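Local coordinates for putative PAS/PAC sensor protein (Nakamurella multipartita DSM 44233, PDB 6HMJ) that acts as a flavin-containing blue-light receptor of the light-oxygen-voltage type that mediates RNA binding and translational regulation, at residues Phe12-Asp18 and Arg104-Ile110; Arg57-Gln61 and Val75-Leu79. All coordinates share one frame; numbering follows the deposited sequence.

Contact 1. Residues Phe12-Asp18 and Arg104-Ile110; sequences FGSFVLD and RAVTGVI
Phe12-Asp18 and Ala105-Ile110 run antiparallel, the axes of these short segments at 162° and 4.5 Å apart at closest approach, and three hydrogen-bonded pairs, Gly13 with Ile110, Phe15 with Gly108 and Leu17 with Val106, carry two backbone bonds each. Gly108 N to Phe15 O, at 2.8 Å, is nearly straight at the hydrogen. Side chains alternate between two faces. On the face of Phe15, Leu17, Val106 and Ile110, the ring of Phe15 is folded back over its cross-strand neighbour: CG sits between the backbone N and the carbonyl carbon (chi1 65°), which lays one ring face on Gly108 CA, 3.8 Å from the ring centroid, a CH-pi contact. Glycine suits this place because a beta carbon there would run into Phe15 CZ. At the ring's edge, near its plane, Ile110 CD1 lies 4.1 Å from Phe15 CE2. On the other face the contacts are lighter: Ala105 CB lies 3.8 Å from Val16 CG1 and 3.8 Å from Asp18 OD1. Phe12 runs alongside Val109, CD2 to CG1 4.0 Å. The side of the sheet that carries Phe15, Leu17 and Val106 is covered by helix 54-70, with Leu17 on Leu64 and Val106 on Leu68, and by Leu30 of helix 28-34; the opposite side meets the second subunit, where Val109 packs on Thr95 of that chain. Strands 24-26 and 85-97 flank the pair within the sheet.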
loop_
_atom_site.group_PDB
_atom_site.type_symbol
_atom_site.label_atom_id
_atom_site.label_comp_id
_atom_site.label_asym_id
_atom_site.label_seq_id
_atom_site.Cartn_x
_atom_site.Cartn_y
_atom_site.Cartn_z
ATOM N N PHE A 12 -27.244 -35.303 22.207
ATOM C CA PHE A 12 -28.174 -36.280 21.669
ATOM C C PHE A 12 -28.558 -37.265 22.761
ATOM O O PHE A 12 -27.859 -37.418 23.766
ATOM C CB PHE A 12 -27.566 -37.028 20.478
ATOM C CG PHE A 12 -26.380 -37.875 20.841
ATOM C CD1 PHE A 12 -25.114 -37.325 20.912
ATOM C CD2 PHE A 12 -26.534 -39.224 21.111
ATOM C CE1 PHE A 12 -24.025 -38.104 21.245
ATOM C CE2 PHE A 12 -25.445 -40.007 21.446
ATOM C CZ PHE A 12 -24.193 -39.447 21.512
ATOM N N GLY A 13 -29.691 -37.931 22.547
ATOM C CA GLY A 13 -30.135 -38.975 23.443
ATOM C C GLY A 13 -30.693 -40.135 22.645
ATOM O O GLY A 13 -31.021 -40.005 21.464
ATOM N N SER A 14 -30.798 -41.280 23.315
ATOM C CA SER A 14 -31.177 -42.520 22.658
ATOM C C SER A 14 -32.303 -43.200 23.421
ATOM O O SER A 14 -32.534 -42.933 24.602
ATOM C CB SER A 14 -29.979 -43.476 22.552
ATOM O OG SER A 14 -29.425 -43.737 23.832
ATOM N N PHE A 15 -33.008 -44.084 22.719
ATOM C CA PHE A 15 -33.988 -44.951 23.355
ATOM C C PHE A 15 -34.032 -46.278 22.614
ATOM O O PHE A 15 -33.597 -46.388 21.464
ATOM C CB PHE A 15 -35.390 -44.318 23.396
ATOM C CG PHE A 15 -36.021 -44.108 22.039
ATOM C CD1 PHE A 15 -36.500 -45.182 21.299
ATOM C CD2 PHE A 15 -36.174 -42.833 21.522
ATOM C CE1 PHE A 15 -37.087 -44.990 20.065
ATOM C CE2 PHE A 15 -36.767 -42.636 20.286
ATOM C CZ PHE A 15 -37.224 -43.716 19.559
ATOM N N VAL A 16 -34.570 -47.287 23.292
ATOM C CA VAL A 16 -34.821 -48.592 22.698
ATOM C C VAL A 16 -36.269 -48.959 22.991
ATOM O O VAL A 16 -36.738 -48.802 24.125
ATOM C CB VAL A 16 -33.865 -49.674 23.232
ATOM C CG1 VAL A 16 -34.092 -50.991 22.500
ATOM C CG2 VAL A 16 -32.420 -49.225 23.085
ATOM N N LEU A 17 -36.970 -49.451 21.977
ATOM C CA LEU A 17 -38.397 -49.741 22.078
ATOM C C LEU A 17 -38.606 -51.195 21.687
ATOM O O LEU A 17 -38.382 -51.566 20.530
ATOM C CB LEU A 17 -39.213 -48.807 21.185
ATOM C CG LEU A 17 -40.731 -48.975 21.242
ATOM C CD1 LEU A 17 -41.272 -48.547 22.598
ATOM C CD2 LEU A 17 -41.387 -48.183 20.121
ATOM N N ASP A 18 -39.036 -52.010 22.646
ATOM C CA ASP A 18 -39.306 -53.416 22.373
ATOM C C ASP A 18 -40.569 -53.552 21.534
ATOM O O ASP A 18 -41.594 -52.927 21.823
ATOM C CB ASP A 18 -39.442 -54.192 23.683
ATOM C CG ASP A 18 -38.163 -54.184 24.497
ATOM O OD1 ASP A 18 -37.140 -53.670 23.995
ATOM O OD2 ASP A 18 -38.175 -54.696 25.636
ATOM N N ARG A 104 -36.944 -56.974 16.603
ATOM C CA ARG A 104 -37.003 -57.265 18.030
ATOM C C ARG A 104 -37.235 -55.973 18.806
ATOM O O ARG A 104 -38.013 -55.951 19.766
ATOM C CB ARG A 104 -35.726 -57.998 18.434
ATOM C CG ARG A 104 -35.726 -58.673 19.792
ATOM C CD ARG A 104 -34.505 -59.582 19.830
ATOM N NE ARG A 104 -34.312 -60.320 21.072
ATOM C CZ ARG A 104 -33.329 -61.199 21.252
ATOM N NH1 ARG A 104 -32.469 -61.439 20.270
ATOM N NH2 ARG A 104 -33.209 -61.849 22.402
ATOM N N ALA A 105 -36.571 -54.896 18.393
ATOM C CA ALA A 105 -36.724 -53.583 19.004
ATOM C C ALA A 105 -36.187 -52.555 18.015
ATOM O O ALA A 105 -35.513 -52.898 17.039
ATOM C CB ALA A 105 -36.006 -53.491 20.353
ATOM N N VAL A 106 -36.492 -51.288 18.277
ATOM C CA VAL A 106 -36.003 -50.175 17.472
ATOM C C VAL A 106 -35.160 -49.276 18.362
ATOM O O VAL A 106 -35.615 -48.843 19.428
ATOM C CB VAL A 106 -37.147 -49.376 16.823
ATOM C CG1 VAL A 106 -36.632 -48.042 16.289
ATOM C CG2 VAL A 106 -37.768 -50.171 15.691
ATOM N N THR A 107 -33.938 -48.993 17.920
ATOM C CA THR A 107 -33.071 -48.042 18.599
ATOM C C THR A 107 -33.260 -46.673 17.962
ATOM O O THR A 107 -33.146 -46.526 16.741
ATOM C CB THR A 107 -31.605 -48.468 18.511
ATOM O OG1 THR A 107 -31.462 -49.821 18.960
ATOM C CG2 THR A 107 -30.737 -47.565 19.369
ATOM N N GLY A 108 -33.549 -45.680 18.793
ATOM C CA GLY A 108 -33.726 -44.313 18.343
ATOM C C GLY A 108 -32.612 -43.434 18.877
ATOM O O GLY A 108 -32.101 -43.656 19.977
ATOM N N VAL A 109 -32.228 -42.441 18.081
ATOM C CA VAL A 109 -31.233 -41.454 18.476
ATOM C C VAL A 109 -31.815 -40.091 18.133
ATOM O O VAL A 109 -31.986 -39.766 16.951
ATOM C CB VAL A 109 -29.885 -41.665 17.773
ATOM C CG1 VAL A 109 -28.898 -40.578 18.177
ATOM C CG2 VAL A 109 -29.327 -43.045 18.090
ATOM N N ILE A 110 -32.115 -39.296 19.154
ATOM C CA ILE A 110 -32.658 -37.956 18.976
ATOM C C ILE A 110 -31.515 -36.973 19.170
ATOM O O ILE A 110 -30.900 -36.928 20.243
ATOM C CB ILE A 110 -33.805 -37.680 19.960
ATOM C CG1 ILE A 110 -34.859 -38.786 19.849
ATOM C CG2 ILE A 110 -34.418 -36.312 19.685
ATOM C CD1 ILE A 110 -36.033 -38.619 20.783
#

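Contact 2. Residues Arg57-Gln61 and Val75-Leu79; sequences RLEWQ and VVNHL
Trp60 and His78 meet through contrasting first torsions: CG of Trp60 is anti to the backbone N (chi1 -159°), swinging the indole from the helix toward the strand, whereas CG of His78 stands between its backbone N and carbonyl carbon (chi1 64°), which brings the CD2 side of the imidazole up to the indole. The outcome is an offset edge-to-face pair. The pyrrole edge of the indole is directed at the imidazole face, the planes stand at 88°, and Trp60 CD1 lies 3.9 Å from His78 CD2. Tryptophan suits the buried helix side because it offers a broad apolar surface and one N-H; Trp60 NE1 and His78 NE2 both bond to the hydroxyl of Thr92 on strand 85-97. The other imidazole nitrogen, ND1, gives its hydrogen to Leu79 O at 2.7 Å, with the oxygen in the ring plane, so polar partners at both nitrogens fix the ring's rotation. A phenylalanine in place of His78 would probably leave Leu79 O without this donor and the Thr92 hydroxyl with one partner fewer. Val76, a compact branched residue, sends CG1 to within 4.0 Å of Trp60 CD1, and the extended chain of Glu59 runs antiparallel to the valine side chain, its CG, CD and OE2 all near CG1. The carboxylate stays at the solvent-facing margin, where a water donates to OE2 and weakly accepts from Asn77 N. With no direct hydrogen bond between the segments, side chains join helix 54-70 to the edge strand 74-82, as the helices of a PAS-type alpha/beta fold cover one face of its antiparallel sheet.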
loop_
_atom_site.group_PDB
_atom_site.type_symbol
_atom_site.label_atom_id
_atom_site.label_comp_id
_atom_site.label_asym_id
_atom_site.label_seq_id
_atom_site.Cartn_x
_atom_site.Cartn_y
_atom_site.Cartn_z
ATOM N N ARG A 57 -45.373 -34.690 14.790
ATOM C CA ARG A 57 -45.759 -35.894 15.519
ATOM C C ARG A 57 -46.217 -36.996 14.571
ATOM O O ARG A 57 -45.867 -38.169 14.753
ATOM C CB ARG A 57 -46.861 -35.558 16.523
ATOM C CG ARG A 57 -46.331 -35.016 17.841
ATOM C CD ARG A 57 -47.375 -34.171 18.551
ATOM N NE ARG A 57 -46.801 -33.368 19.629
ATOM C CZ ARG A 57 -47.448 -32.395 20.265
ATOM N NH1 ARG A 57 -48.702 -32.100 19.941
ATOM N NH2 ARG A 57 -46.841 -31.714 21.227
ATOM N N LEU A 58 -47.000 -36.640 13.549
ATOM C CA LEU A 58 -47.522 -37.642 12.625
ATOM C C LEU A 58 -46.404 -38.297 11.824
ATOM O O LEU A 58 -46.381 -39.525 11.671
ATOM C CB LEU A 58 -48.553 -36.997 11.699
ATOM C CG LEU A 58 -49.868 -36.585 12.372
ATOM C CD1 LEU A 58 -50.789 -35.883 11.386
ATOM C CD2 LEU A 58 -50.574 -37.792 12.981
ATOM N N GLU A 59 -45.464 -37.500 11.303
ATOM C CA GLU A 59 -44.355 -38.072 10.545
ATOM C C GLU A 59 -43.449 -38.900 11.446
ATOM O O GLU A 59 -42.915 -39.933 11.025
ATOM C CB GLU A 59 -43.546 -36.965 9.873
ATOM C CG GLU A 59 -42.451 -37.477 8.946
ATOM C CD GLU A 59 -41.521 -36.376 8.476
ATOM O OE1 GLU A 59 -41.901 -35.191 8.585
ATOM O OE2 GLU A 59 -40.404 -36.693 8.012
ATOM N N TRP A 60 -43.263 -38.454 12.688
ATOM C CA TRP A 60 -42.414 -39.171 13.634
ATOM C C TRP A 60 -43.022 -40.524 13.986
ATOM O O TRP A 60 -42.337 -41.554 13.956
ATOM C CB TRP A 60 -42.216 -38.310 14.883
ATOM C CG TRP A 60 -41.017 -38.664 15.703
ATOM C CD1 TRP A 60 -39.768 -38.129 15.591
ATOM C CD2 TRP A 60 -40.956 -39.606 16.781
ATOM N NE1 TRP A 60 -38.929 -38.688 16.523
ATOM C CE2 TRP A 60 -39.634 -39.597 17.267
ATOM C CE3 TRP A 60 -41.889 -40.461 17.378
ATOM C CZ2 TRP A 60 -39.219 -40.409 18.319
ATOM C CZ3 TRP A 60 -41.475 -41.267 18.423
ATOM C CH2 TRP A 60 -40.152 -41.234 18.883
ATOM N N GLN A 61 -44.312 -40.537 14.323
ATOM C CA GLN A 61 -45.007 -41.790 14.598
ATOM C C GLN A 61 -44.886 -42.754 13.423
ATOM O O GLN A 61 -44.576 -43.938 13.605
ATOM C CB GLN A 61 -46.476 -41.500 14.904
ATOM C CG GLN A 61 -46.765 -41.219 16.365
ATOM C CD GLN A 61 -48.095 -40.505 16.587
ATOM O OE1 GLN A 61 -48.330 -39.947 17.658
ATOM N NE2 GLN A 61 -48.966 -40.520 15.580
ATOM N N VAL A 75 -35.071 -41.749 9.055
ATOM C CA VAL A 75 -34.671 -40.466 9.617
ATOM C C VAL A 75 -35.841 -39.500 9.495
ATOM O O VAL A 75 -36.490 -39.428 8.446
ATOM C CB VAL A 75 -33.420 -39.894 8.918
ATOM C CG1 VAL A 75 -33.080 -38.521 9.478
ATOM C CG2 VAL A 75 -32.243 -40.848 9.067
ATOM N N VAL A 76 -36.103 -38.754 10.565
ATOM C CA VAL A 76 -37.213 -37.810 10.622
ATOM C C VAL A 76 -36.679 -36.475 11.123
ATOM O O VAL A 76 -36.126 -36.401 12.227
ATOM C CB VAL A 76 -38.354 -38.309 11.524
ATOM C CG1 VAL A 76 -39.405 -37.222 11.706
ATOM C CG2 VAL A 76 -38.983 -39.564 10.933
ATOM N N ASN A 77 -36.851 -35.427 10.322
ATOM C CA ASN A 77 -36.508 -34.074 10.733
ATOM C C ASN A 77 -37.678 -33.456 11.486
ATOM O O ASN A 77 -38.834 -33.592 11.077
ATOM C CB ASN A 77 -36.158 -33.213 9.519
ATOM C CG ASN A 77 -34.952 -33.732 8.760
ATOM O OD1 ASN A 77 -34.136 -34.478 9.300
ATOM N ND2 ASN A 77 -34.834 -33.337 7.498
ATOM N N HIS A 78 -37.373 -32.769 12.582
ATOM C CA HIS A 78 -38.408 -32.221 13.449
ATOM C C HIS A 78 -37.794 -31.148 14.340
ATOM O O HIS A 78 -36.620 -30.792 14.203
ATOM C CB HIS A 78 -39.052 -33.321 14.292
ATOM C CG HIS A 78 -38.104 -33.980 15.245
ATOM N ND1 HIS A 78 -37.843 -33.476 16.501
ATOM C CD2 HIS A 78 -37.348 -35.096 15.123
ATOM C CE1 HIS A 78 -36.974 -34.258 17.114
ATOM N NE2 HIS A 78 -36.656 -35.247 16.299
ATOM N N LEU A 79 -38.608 -30.632 15.255
ATOM C CA LEU A 79 -38.187 -29.646 16.238
ATOM C C LEU A 79 -38.227 -30.244 17.641
ATOM O O LEU A 79 -38.751 -31.339 17.868
ATOM C CB LEU A 79 -39.090 -28.407 16.184
ATOM C CG LEU A 79 -39.236 -27.669 14.856
ATOM C CD1 LEU A 79 -40.160 -26.472 15.029
ATOM C CD2 LEU A 79 -37.885 -27.225 14.328
HETATM O O HOH W 1 -37.362 -36.044 7.017
#

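How the contacts relate
From the N terminus, strand 11-18 opens the domain, and the chain passes through strand 24-26 and three helices before returning on strands 74-82, 85-97 and 105-112. Contact 2 closes the shorter loop, from helix 54-70 to strand 74-82, and lies nested inside the long loop that contact 1 closes between the first strand and the last of this sheet. Contact 1 sets two inner strands side by side; contact 2 seats the helix over the edge strand. They meet on the helix-covered face, where Phe15 CE2 lies 3.9 Å from Trp60 CZ2 and Ile110 packs on His78. Both also touch the second subunit: Phe12 packs on Val75 of that chain.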